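Ethylbenzene dehydrogenase beta-subunit (Aromatoleum aromaticum, PDB 2IVF) carries three iron-sulfur clusters of the SF4 type and one Fe3-S4 cluster as a ferredoxin-like electron-transfer subunit, and probably relays electrons between its partner chains. Local coordinates at residues Ile199-Pro203 / Val204-Ser208; Pro46-Glu49 / His50-Trp53; Gly186-His189 / Cys190-Ala193; Lys210-Leu213 / Cys214-Arg217. One frame throughout, in Å; residues are numbered along the deposited sequence.

In the fold
All four contacts are local and largely buried, but they serve different parts of the cluster-carrying fold. Contact 1 is the hairpin of strands 199-202 and 207-210; its turn, at V204 and S205, is exposed, and it is held mainly by backbone and amide bonds. Contact 2, a loop turn whose M51 thioether meets T48 and the W53 indole, packs against that hairpin through T48, H50 and M51. Contact 3 packs on it too, through R188, C190 and V191, and combines a cysteine-iron bond with polar links to a neighbouring protein and the heme. Contact 4 follows the hairpin, joins apolar I212, Y215 and P216 beside two cysteine ligands, has polar links to the alpha-subunit, and shares an SF4 cluster with contact 2.

Contact 1 of 4, residues Ile199-Pro203 / Val204-Ser208; sequences IYFNP and VSQTS
N202 and T207 meet near the end of the beta hairpin formed by strands 199-202 and 207-210, where N202 N gives T207 O a hydrogen bond of 2.7 Å. The N202 side chain starts with CB 3.2 Å from T207 O. One atom further on, CG has S205 OG as a close neighbour at 2.9 Å. CG stands anti to the backbone N (chi1 177°), which carries the amide forward over the turn and brings OD1 to two backbone N-H groups. V204 N arrives in the carbonyl plane at 2.9 Å from OD1 and closes an Asx turn, while S205 N, equally 2.9 Å from N202 OD1, approaches from above that plane, 61° out of it. ND2 is hydrogen-bonded to E209 OE2, so both ends of the amide are fixed. S205 OG in turn donates to T207 OG1. On the other side of the hairpin, the F201 ring lies along the returning backbone, CE1 being 3.5 Å from Q206 C, and R188 makes a cation-pi contact with it. S208, part of the Fe3-S4 pocket, places its buried OG at the edge of this ring, in plane and 3.7 Å from F201 CD1.

Contact 2 of 4, residues Pro46-Glu49 / His50-Trp53; sequences PGTE and HMRW. With SF4 (iron/sulfur cluster), chain U.
A type I beta turn from T48 to M51 lies in the loop between helix 33-42 and strand 55-59, just ahead of W53 in the pocket of an SF4 cluster. M51 N closes the turn on T48 O at 2.8 Å. The M51 side chain runs back extended over T48: SD rests 3.8 Å from T48 CB, and the methyl CE ends 3.5 Å from G47 O. H50 turns its ring edge to the same carbonyl, with CE1 3.2 Å from G47 O, and receives M51 CG over the rim of one face; its NE2 makes a weak hydrogen bond to F201 O in the hairpin. E49, bent at chi2 (105°), folds back so that G47 N donates to E49 OE1 at 2.8 Å, from above the carboxylate plane. R52 lays the face of its guanidinium over E49 O, although its firmer partner is the carbonyl of D93. W53 NE1 points to M51 SD in a weak hydrogen bond of 3.4 Å, and the far side of its indole brings CE3 to 3.6 Å from cluster sulfur S3. The thioether thus probably helps to set the rotation of an indole that walls the cluster with carbon rather than charge.

Contact 3 of 4, residues Gly186-His189 / Cys190-Ala193; sequences GHRH and CVEA. With F3S (Fe3-s4 cluster), chain R; HEM (protoporphyrin IX containing Fe), chain X; GOL (glycerol), chain C.
The chain enters helix 189-193 through R188 at the N-cap, with H189 O accepting A193 N at 2.9 Å and R188 O taking a weaker bond from E192 N. This is the cysteine-bearing loop and first helical turn of a ferredoxin-like cluster site. C190 SG sits between its backbone N and carbonyl carbon (chi1 57°), which brings it to iron FE4 of the Fe3-S4 cluster at 2.2 Å; C163 and C184 belong to the same pocket. The preceding loop curls round the inorganic sulfurs, R188 N coming to 3.2 Å from S2. From this loop H187 reaches out to the heme, where its NE2 donates almost straight (171°) to propionate oxygen O2D at 2.7 Å. The histidine therefore spans cluster and heme, consistent with a route for electrons between them. R188 runs beside V191, CG 3.9 Å from V191 CG2, then bends at chi3. This lets NE give a nearly linear bond of 3.0 Å to G186 O, which lies in the guanidinium plane, while NH1 is held by the backbone of a neighbouring protein chain. H189 and E192 meet through a glycerol, probably from the crystallisation liquor: H189 ND1 donates to its O3 at 2.6 Å, but O3 lies so close to E192 OE1 that the exact geometry there is doubtful. E192 OE2 forms a salt bridge with a basic side chain of the neighbouring protein. A water donates to H189 O at 2.8 Å and, weakly, to E192 OE1.

Contact 4 of 4, residues Lys210-Leu213 / Cys214-Arg217; sequences KCIL and CYPR. With SF4 (iron/sulfur cluster), chain U.
I212 lies obliquely across Y215, its CB 3.6 Å from ring atom CD2. With CG1 between the backbone N and the carbonyl carbon (chi1 63°), the longer branch runs on to P216, where I212 CD1 meets P216 CD at 3.7 Å, the two side chains crossing at about a right angle. P216 CD also sits over the rim of one face of the Y215 ring. I212 O lies at the ring edge, 3.3 Å from Y215 CD2, and the same oxygen takes a weak hydrogen bond from Y215 N. These side chains accompany a Cys-x-x-Cys motif of the ferredoxin type. C211 SG binds iron FE1 of the SF4 cluster at 2.2 Å, and SG of C214, the N-cap residue of helix 215-218, binds iron FE4 at 2.3 Å; C38 and C226 belong to the same pocket. L213 and C214 both have positive phi and psi. Within the motif, L213 N makes a hydrogen bond to C211 SG, 3.4 Å long with an angle of 151°. Such an N-H probably tempers the charge on the thiolate. Beyond the motif, Y215 OH is hydrogen-bonded to the carbonyl of E65 of the alpha-subunit, and R217 forms a salt bridge with E107 of that chain. On the cluster side of the turn, L213 CA comes to 3.5 Å from the inorganic sulfur S2.

Contact 1 of 4, residues Ile199-Pro203 / Val204-Ser208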
loop_
_atom_site.group_PDB
_atom_site.type_symbol
_atom_site.label_atom_id
_atom_site.label_comp_id
_atom_site.label_asym_id
_atom_site.label_seq_id
_atom_site.Cartn_x
_atom_site.Cartn_y
_atom_site.Cartn_z
ATOM N N ILE B 199 9.088 -22.876 11.074
ATOM C CA ILE B 199 10.421 -22.714 11.641
ATOM C C ILE B 199 11.349 -22.526 10.462
ATOM O O ILE B 199 11.184 -23.196 9.427
ATOM C CB ILE B 199 10.902 -23.950 12.440
ATOM C CG1 ILE B 199 9.916 -24.368 13.508
ATOM C CG2 ILE B 199 12.250 -23.675 13.086
ATOM C CD1 ILE B 199 10.515 -25.382 14.585
ATOM N N TYR B 200 12.333 -21.634 10.635
ATOM C CA TYR B 200 13.151 -21.096 9.565
ATOM C C TYR B 200 14.632 -21.121 9.942
ATOM O O TYR B 200 15.022 -20.620 10.984
ATOM C CB TYR B 200 12.776 -19.632 9.258
ATOM C CG TYR B 200 11.310 -19.425 9.005
ATOM C CD1 TYR B 200 10.799 -19.527 7.725
ATOM C CD2 TYR B 200 10.428 -19.236 10.058
ATOM C CE1 TYR B 200 9.413 -19.416 7.495
ATOM C CE2 TYR B 200 9.054 -19.119 9.840
ATOM C CZ TYR B 200 8.552 -19.196 8.570
ATOM O OH TYR B 200 7.194 -19.075 8.339
ATOM N N PHE B 201 15.453 -21.654 9.059
ATOM C CA PHE B 201 16.867 -21.709 9.299
ATOM C C PHE B 201 17.475 -20.326 9.177
ATOM O O PHE B 201 17.151 -19.584 8.257
ATOM C CB PHE B 201 17.539 -22.633 8.307
ATOM C CG PHE B 201 18.971 -22.912 8.612
ATOM C CD1 PHE B 201 19.368 -23.359 9.874
ATOM C CD2 PHE B 201 19.926 -22.775 7.629
ATOM C CE1 PHE B 201 20.682 -23.614 10.134
ATOM C CE2 PHE B 201 21.235 -23.065 7.873
ATOM C CZ PHE B 201 21.624 -23.486 9.137
ATOM N N ASN B 202 18.361 -20.013 10.116
ATOM C CA ASN B 202 19.193 -18.796 10.085
ATOM C C ASN B 202 20.601 -19.275 9.712
ATOM O O ASN B 202 21.297 -19.891 10.512
ATOM C CB ASN B 202 19.154 -18.113 11.443
ATOM C CG ASN B 202 20.024 -16.890 11.526
ATOM O OD1 ASN B 202 21.049 -16.801 10.866
ATOM N ND2 ASN B 202 19.612 -15.927 12.350
ATOM N N PRO B 203 20.995 -19.057 8.462
ATOM C CA PRO B 203 22.271 -19.536 7.975
ATOM C C PRO B 203 23.463 -18.788 8.508
ATOM O O PRO B 203 24.573 -19.219 8.282
ATOM C CB PRO B 203 22.158 -19.362 6.462
ATOM C CG PRO B 203 21.185 -18.337 6.261
ATOM C CD PRO B 203 20.241 -18.351 7.424
ATOM N N VAL B 204 23.238 -17.654 9.175
ATOM C CA VAL B 204 24.297 -16.920 9.851
ATOM C C VAL B 204 24.609 -17.522 11.230
ATOM O O VAL B 204 25.754 -17.900 11.515
ATOM C CB VAL B 204 23.923 -15.432 9.915
ATOM C CG1 VAL B 204 24.974 -14.628 10.615
ATOM C CG2 VAL B 204 23.768 -14.905 8.446
ATOM N N SER B 205 23.606 -17.619 12.088
ATOM C CA SER B 205 23.780 -18.314 13.366
ATOM C C SER B 205 23.879 -19.826 13.197
ATOM O O SER B 205 24.407 -20.502 14.065
ATOM C CB SER B 205 22.610 -18.001 14.295
ATOM O OG SER B 205 21.369 -18.369 13.695
ATOM N N GLN B 206 23.337 -20.344 12.110
ATOM C CA GLN B 206 23.202 -21.776 11.902
ATOM C C GLN B 206 22.346 -22.406 12.980
ATOM O O GLN B 206 22.584 -23.512 13.441
ATOM C CB GLN B 206 24.562 -22.425 11.763
ATOM C CG GLN B 206 25.243 -22.010 10.459
ATOM C CD GLN B 206 26.611 -22.595 10.329
ATOM O OE1 GLN B 206 26.762 -23.758 9.961
ATOM N NE2 GLN B 206 27.638 -21.795 10.653
ATOM N N THR B 207 21.330 -21.659 13.375
ATOM C CA THR B 207 20.267 -22.170 14.226
ATOM C C THR B 207 19.011 -21.890 13.432
ATOM O O THR B 207 19.063 -21.217 12.392
ATOM C CB THR B 207 20.170 -21.393 15.570
ATOM O OG1 THR B 207 19.856 -20.019 15.279
ATOM C CG2 THR B 207 21.466 -21.512 16.412
ATOM N N SER B 208 17.920 -22.474 13.893
ATOM C CA SER B 208 16.615 -22.164 13.381
ATOM C C SER B 208 15.852 -21.253 14.350
ATOM O O SER B 208 16.042 -21.273 15.569
ATOM C CB SER B 208 15.840 -23.449 13.091
ATOM O OG SER B 208 16.464 -24.189 12.039
#

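Contact 2 of 4, residues Pro46-Glu49 / His50-Trp53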
loop_
_atom_site.group_PDB
_atom_site.type_symbol
_atom_site.label_atom_id
_atom_site.label_comp_id
_atom_site.label_asym_id
_atom_site.label_seq_id
_atom_site.Cartn_x
_atom_site.Cartn_y
_atom_site.Cartn_z
ATOM N N PRO B 46 21.004 -10.163 10.609
ATOM C CA PRO B 46 21.646 -11.029 9.597
ATOM C C PRO B 46 21.238 -12.493 9.766
ATOM O O PRO B 46 21.251 -13.023 10.880
ATOM C CB PRO B 46 23.147 -10.835 9.858
ATOM C CG PRO B 46 23.253 -9.513 10.528
ATOM C CD PRO B 46 21.981 -9.279 11.272
ATOM N N GLY B 47 20.837 -13.117 8.676
ATOM C CA GLY B 47 20.384 -14.482 8.713
ATOM C C GLY B 47 18.897 -14.677 8.975
ATOM O O GLY B 47 18.441 -15.794 8.917
ATOM N N THR B 48 18.135 -13.602 9.239
ATOM C CA THR B 48 16.661 -13.679 9.467
ATOM C C THR B 48 15.850 -12.952 8.375
ATOM O O THR B 48 14.625 -12.952 8.389
ATOM C CB THR B 48 16.287 -13.037 10.801
ATOM O OG1 THR B 48 16.525 -11.616 10.728
ATOM C CG2 THR B 48 17.102 -13.680 12.008
ATOM N N GLU B 49 16.554 -12.333 7.432
ATOM C CA GLU B 49 15.923 -11.416 6.489
ATOM C C GLU B 49 14.883 -12.076 5.620
ATOM O O GLU B 49 13.898 -11.452 5.265
ATOM C CB GLU B 49 16.996 -10.783 5.589
ATOM C CG GLU B 49 18.019 -9.971 6.325
ATOM C CD GLU B 49 19.360 -10.661 6.463
ATOM O OE1 GLU B 49 19.401 -11.914 6.602
ATOM O OE2 GLU B 49 20.367 -9.925 6.426
ATOM N N HIS B 50 15.100 -13.338 5.270
ATOM C CA HIS B 50 14.114 -14.115 4.551
ATOM C C HIS B 50 12.914 -14.558 5.388
ATOM O O HIS B 50 11.972 -15.061 4.835
ATOM C CB HIS B 50 14.740 -15.378 3.989
ATOM C CG HIS B 50 15.256 -16.330 5.035
ATOM N ND1 HIS B 50 16.395 -16.079 5.765
ATOM C CD2 HIS B 50 14.751 -17.498 5.510
ATOM C CE1 HIS B 50 16.601 -17.082 6.611
ATOM N NE2 HIS B 50 15.632 -17.967 6.459
ATOM N N MET B 51 13.008 -14.470 6.716
ATOM C CA MET B 51 11.983 -15.031 7.563
ATOM C C MET B 51 10.827 -14.084 7.685
ATOM O O MET B 51 11.004 -12.917 8.087
ATOM C CB MET B 51 12.532 -15.282 8.947
ATOM C CG MET B 51 13.773 -16.144 9.000
ATOM S SD MET B 51 14.326 -16.295 10.718
ATOM C CE MET B 51 15.772 -17.367 10.550
ATOM N N ARG B 52 9.640 -14.586 7.353
ATOM C CA ARG B 52 8.381 -13.879 7.582
ATOM C C ARG B 52 7.595 -14.688 8.563
ATOM O O ARG B 52 6.704 -15.465 8.202
ATOM C CB ARG B 52 7.611 -13.670 6.261
ATOM C CG ARG B 52 8.181 -12.568 5.410
ATOM C CD ARG B 52 9.278 -13.105 4.495
ATOM N NE ARG B 52 9.811 -12.054 3.624
ATOM C CZ ARG B 52 10.712 -12.275 2.689
ATOM N NH1 ARG B 52 11.213 -13.483 2.532
ATOM N NH2 ARG B 52 11.137 -11.296 1.909
ATOM N N TRP B 53 7.964 -14.529 9.825
ATOM C CA TRP B 53 7.332 -15.284 10.906
ATOM C C TRP B 53 5.846 -15.005 10.868
ATOM O O TRP B 53 5.064 -15.913 11.011
ATOM C CB TRP B 53 7.879 -14.914 12.259
ATOM C CG TRP B 53 9.311 -15.205 12.507
ATOM C CD1 TRP B 53 10.155 -16.012 11.783
ATOM C CD2 TRP B 53 10.061 -14.764 13.645
ATOM N NE1 TRP B 53 11.362 -16.075 12.389
ATOM C CE2 TRP B 53 11.340 -15.333 13.541
ATOM C CE3 TRP B 53 9.761 -13.954 14.752
ATOM C CZ2 TRP B 53 12.339 -15.075 14.459
ATOM C CZ3 TRP B 53 10.720 -13.731 15.677
ATOM C CH2 TRP B 53 12.008 -14.296 15.540
HETATM FE FE1 SF4 U . 5.069 -14.092 16.180
HETATM FE FE2 SF4 U . 6.142 -12.100 14.845
HETATM FE FE3 SF4 U . 3.507 -12.077 15.376
HETATM FE FE4 SF4 U . 5.227 -11.621 17.394
HETATM S S1 SF4 U . 4.892 -10.279 15.564
HETATM S S2 SF4 U . 3.477 -13.078 17.451
HETATM S S3 SF4 U . 7.014 -12.986 16.788
HETATM S S4 SF4 U . 4.673 -13.576 14.005
#

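Contact 3 of 4, residues Gly186-His189 / Cys190-Ala193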
loop_
_atom_site.group_PDB
_atom_site.type_symbol
_atom_site.label_atom_id
_atom_site.label_comp_id
_atom_site.label_asym_id
_atom_site.label_seq_id
_atom_site.Cartn_x
_atom_site.Cartn_y
_atom_site.Cartn_z
ATOM N N GLY B 186 21.148 -26.311 14.546
ATOM C CA GLY B 186 20.761 -26.141 13.151
ATOM C C GLY B 186 20.558 -27.466 12.404
ATOM O O GLY B 186 20.740 -27.542 11.182
ATOM N N HIS B 187 20.203 -28.535 13.125
ATOM C CA HIS B 187 19.942 -29.815 12.470
ATOM C C HIS B 187 18.773 -29.745 11.483
ATOM O O HIS B 187 18.708 -30.493 10.511
ATOM C CB HIS B 187 19.656 -30.917 13.499
ATOM C CG HIS B 187 20.803 -31.253 14.397
ATOM N ND1 HIS B 187 22.127 -31.192 14.000
ATOM C CD2 HIS B 187 20.809 -31.774 15.653
ATOM C CE1 HIS B 187 22.892 -31.617 14.992
ATOM N NE2 HIS B 187 22.119 -31.989 16.000
ATOM N N ARG B 188 17.810 -28.872 11.746
ATOM C CA ARG B 188 16.652 -28.648 10.833
ATOM C C ARG B 188 15.686 -29.838 10.638
ATOM O O ARG B 188 14.819 -29.817 9.758
ATOM C CB ARG B 188 17.144 -28.091 9.504
ATOM C CG ARG B 188 17.558 -26.643 9.618
ATOM C CD ARG B 188 18.384 -26.299 8.368
ATOM N NE ARG B 188 19.767 -26.677 8.518
ATOM C CZ ARG B 188 20.673 -26.617 7.550
ATOM N NH1 ARG B 188 20.358 -26.210 6.329
ATOM N NH2 ARG B 188 21.912 -26.954 7.827
ATOM N N HIS B 189 15.733 -30.811 11.540
ATOM C CA HIS B 189 14.687 -31.850 11.569
ATOM C C HIS B 189 13.349 -31.213 11.895
ATOM O O HIS B 189 12.322 -31.593 11.318
ATOM C CB HIS B 189 15.028 -32.923 12.610
ATOM C CG HIS B 189 16.358 -33.531 12.398
ATOM N ND1 HIS B 189 16.667 -34.235 11.257
ATOM C CD2 HIS B 189 17.462 -33.563 13.176
ATOM C CE1 HIS B 189 17.919 -34.653 11.337
ATOM N NE2 HIS B 189 18.420 -34.266 12.492
ATOM N N CYS B 190 13.377 -30.224 12.792
ATOM C CA CYS B 190 12.188 -29.466 13.209
ATOM C C CYS B 190 11.552 -28.794 12.048
ATOM O O CYS B 190 10.339 -28.744 11.943
ATOM C CB CYS B 190 12.554 -28.407 14.249
ATOM S SG CYS B 190 13.844 -27.223 13.656
ATOM N N VAL B 191 12.369 -28.250 11.161
ATOM C CA VAL B 191 11.837 -27.590 9.974
ATOM C C VAL B 191 11.068 -28.561 9.061
ATOM O O VAL B 191 9.959 -28.245 8.576
ATOM C CB VAL B 191 12.958 -26.903 9.167
ATOM C CG1 VAL B 191 12.373 -26.178 7.969
ATOM C CG2 VAL B 191 13.736 -25.918 10.056
ATOM N N GLU B 192 11.646 -29.728 8.826
ATOM C CA GLU B 192 10.998 -30.756 8.031
ATOM C C GLU B 192 9.713 -31.286 8.712
ATOM O O GLU B 192 8.719 -31.602 8.061
ATOM C CB GLU B 192 11.977 -31.935 7.814
ATOM C CG GLU B 192 13.275 -31.593 7.069
ATOM C CD GLU B 192 14.343 -32.679 7.194
ATOM O OE1 GLU B 192 14.157 -33.642 7.948
ATOM O OE2 GLU B 192 15.374 -32.546 6.544
ATOM N N ALA B 193 9.769 -31.397 10.037
ATOM C CA ALA B 193 8.670 -31.901 10.837
ATOM C C ALA B 193 7.474 -30.958 10.972
ATOM O O ALA B 193 6.365 -31.423 11.133
ATOM C CB ALA B 193 9.185 -32.277 12.229
HETATM FE FE1 F3S R . 17.817 -26.643 16.039
HETATM FE FE3 F3S R . 16.788 -28.984 16.754
HETATM FE FE4 F3S R . 15.730 -27.748 14.764
HETATM S S1 F3S R . 18.958 -28.421 16.641
HETATM S S2 F3S R . 17.373 -26.512 13.864
HETATM S S3 F3S R . 15.849 -27.030 16.852
HETATM S S4 F3S R . 16.068 -29.935 14.874
HETATM C CHA HEM X . 25.196 -36.383 17.093
HETATM C CHB HEM X . 29.479 -38.571 16.586
HETATM C CHC HEM X . 27.414 -42.950 16.382
HETATM C CHD HEM X . 23.123 -40.727 16.722
HETATM C C1A HEM X . 26.535 -36.624 16.987
HETATM C C2A HEM X . 27.557 -35.621 17.055
HETATM C C3A HEM X . 28.747 -36.229 16.923
HETATM C C4A HEM X . 28.498 -37.630 16.756
HETATM C CMA HEM X . 30.141 -35.572 16.926
HETATM C CAA HEM X . 27.267 -34.121 17.264
HETATM C CBA HEM X . 26.819 -33.487 15.963
HETATM C CGA HEM X . 26.576 -32.033 16.234
HETATM O O1A HEM X . 26.755 -31.567 17.393
HETATM O O2A HEM X . 26.202 -31.331 15.277
HETATM C C1B HEM X . 29.305 -39.923 16.439
HETATM C C2B HEM X . 30.353 -40.880 16.173
HETATM C C3B HEM X . 29.788 -42.092 16.120
HETATM C C4B HEM X . 28.368 -41.944 16.355
HETATM C CMB HEM X . 31.835 -40.505 15.965
HETATM C CAB HEM X . 30.487 -43.426 15.835
HETATM C CBB HEM X . 30.115 -44.557 16.423
HETATM C C1C HEM X . 26.062 -42.722 16.400
HETATM C C2C HEM X . 25.032 -43.696 16.101
HETATM C C3C HEM X . 23.849 -43.043 16.192
HETATM C C4C HEM X . 24.118 -41.660 16.517
HETATM C CMC HEM X . 25.285 -45.191 15.788
HETATM C CAC HEM X . 22.413 -43.575 16.008
HETATM C CBC HEM X . 22.084 -44.808 16.387
HETATM C C1D HEM X . 23.284 -39.392 16.887
HETATM C C2D HEM X . 22.176 -38.494 17.099
HETATM C C3D HEM X . 22.836 -37.120 17.218
HETATM C C4D HEM X . 24.248 -37.354 17.048
HETATM C CMD HEM X . 20.674 -38.881 17.201
HETATM C CAD HEM X . 22.205 -35.747 17.458
HETATM C CBD HEM X . 22.310 -35.419 18.938
HETATM C CGD HEM X . 22.529 -33.960 19.174
HETATM O O1D HEM X . 22.260 -33.521 20.319
HETATM O O2D HEM X . 22.981 -33.258 18.242
HETATM N NA HEM X . 27.136 -37.847 16.805
HETATM N NB HEM X . 28.119 -40.607 16.559
HETATM N NC HEM X . 25.479 -41.483 16.643
HETATM N ND HEM X . 24.488 -38.695 16.857
HETATM FE FE HEM X . 26.314 -39.660 16.750
HETATM C C1 GOL C . 13.561 -38.261 8.254
HETATM O O1 GOL C . 12.294 -37.836 8.680
HETATM C C2 GOL C . 14.466 -37.072 7.993
HETATM O O2 GOL C . 15.569 -37.469 7.197
HETATM C C3 GOL C . 14.934 -36.434 9.301
HETATM O O3 GOL C . 15.702 -35.278 9.035
HETATM O O HOH W 1 12.216 -34.288 10.574
#

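Contact 4 of 4, residues Lys210-Leu213 / Cys214-Arg217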
loop_
_atom_site.group_PDB
_atom_site.type_symbol
_atom_site.label_atom_id
_atom_site.label_comp_id
_atom_site.label_asym_id
_atom_site.label_seq_id
_atom_site.Cartn_x
_atom_site.Cartn_y
_atom_site.Cartn_z
ATOM N N LYS B 210 11.940 -18.868 14.786
ATOM C CA LYS B 210 10.524 -18.935 14.575
ATOM C C LYS B 210 9.830 -17.836 15.388
ATOM O O LYS B 210 10.407 -17.212 16.278
ATOM C CB LYS B 210 10.028 -20.319 15.066
ATOM C CG LYS B 210 10.120 -20.515 16.559
ATOM C CD LYS B 210 9.573 -21.843 17.011
ATOM C CE LYS B 210 8.078 -21.976 16.926
ATOM N NZ LYS B 210 7.381 -20.842 17.604
ATOM N N CYS B 211 8.550 -17.682 15.120
ATOM C CA CYS B 211 7.708 -16.821 15.921
ATOM C C CYS B 211 7.874 -17.136 17.386
ATOM O O CYS B 211 7.775 -18.283 17.794
ATOM C CB CYS B 211 6.270 -16.986 15.469
ATOM S SG CYS B 211 4.998 -16.280 16.469
ATOM N N ILE B 212 8.165 -16.092 18.154
ATOM C CA ILE B 212 8.349 -16.170 19.609
ATOM C C ILE B 212 7.102 -15.686 20.390
ATOM O O ILE B 212 7.138 -15.452 21.595
ATOM C CB ILE B 212 9.627 -15.396 20.012
ATOM C CG1 ILE B 212 9.521 -13.894 19.680
ATOM C CG2 ILE B 212 10.832 -16.052 19.295
ATOM C CD1 ILE B 212 10.596 -13.011 20.397
ATOM N N LEU B 213 5.985 -15.622 19.686
ATOM C CA LEU B 213 4.774 -14.969 20.146
ATOM C C LEU B 213 5.089 -13.651 20.867
ATOM O O LEU B 213 4.433 -13.300 21.836
ATOM C CB LEU B 213 3.895 -15.884 20.995
ATOM C CG LEU B 213 2.452 -16.009 20.492
ATOM C CD1 LEU B 213 1.678 -17.017 21.345
ATOM C CD2 LEU B 213 1.727 -14.648 20.417
ATOM N N CYS B 214 6.054 -12.890 20.324
ATOM C CA CYS B 214 6.475 -11.628 20.932
ATOM C C CYS B 214 6.606 -11.703 22.446
ATOM O O CYS B 214 6.167 -10.796 23.131
ATOM C CB CYS B 214 5.465 -10.552 20.628
ATOM S SG CYS B 214 5.501 -9.971 18.937
ATOM N N TYR B 215 7.190 -12.779 22.985
ATOM C CA TYR B 215 7.115 -12.933 24.412
ATOM C C TYR B 215 7.698 -11.760 25.199
ATOM O O TYR B 215 7.226 -11.512 26.307
ATOM C CB TYR B 215 7.705 -14.269 24.910
ATOM C CG TYR B 215 9.197 -14.451 24.705
ATOM C CD1 TYR B 215 10.120 -13.899 25.597
ATOM C CD2 TYR B 215 9.696 -15.210 23.651
ATOM C CE1 TYR B 215 11.486 -14.073 25.426
ATOM C CE2 TYR B 215 11.100 -15.390 23.464
ATOM C CZ TYR B 215 11.975 -14.817 24.364
ATOM O OH TYR B 215 13.349 -14.969 24.231
ATOM N N PRO B 216 8.741 -11.081 24.682
ATOM C CA PRO B 216 9.216 -9.892 25.412
ATOM C C PRO B 216 8.099 -8.836 25.629
ATOM O O PRO B 216 8.061 -8.126 26.641
ATOM C CB PRO B 216 10.284 -9.344 24.466
ATOM C CG PRO B 216 10.803 -10.560 23.800
ATOM C CD PRO B 216 9.556 -11.279 23.465
ATOM N N ARG B 217 7.193 -8.764 24.677
ATOM C CA ARG B 217 6.075 -7.810 24.764
ATOM C C ARG B 217 4.949 -8.351 25.635
ATOM O O ARG B 217 4.484 -7.672 26.559
ATOM C CB ARG B 217 5.500 -7.538 23.385
ATOM C CG ARG B 217 6.386 -6.660 22.546
ATOM C CD ARG B 217 5.959 -6.661 21.135
ATOM N NE ARG B 217 4.584 -6.129 20.874
ATOM C CZ ARG B 217 4.297 -4.938 20.321
ATOM N NH1 ARG B 217 5.237 -4.104 19.954
ATOM N NH2 ARG B 217 3.041 -4.583 20.093
HETATM FE FE1 SF4 U . 5.069 -14.092 16.180
HETATM FE FE2 SF4 U . 6.142 -12.100 14.845
HETATM FE FE3 SF4 U . 3.507 -12.077 15.376
HETATM FE FE4 SF4 U . 5.227 -11.621 17.394
HETATM S S1 SF4 U . 4.892 -10.279 15.564
HETATM S S2 SF4 U . 3.477 -13.078 17.451
HETATM S S3 SF4 U . 7.014 -12.986 16.788
HETATM S S4 SF4 U . 4.673 -13.576 14.005
#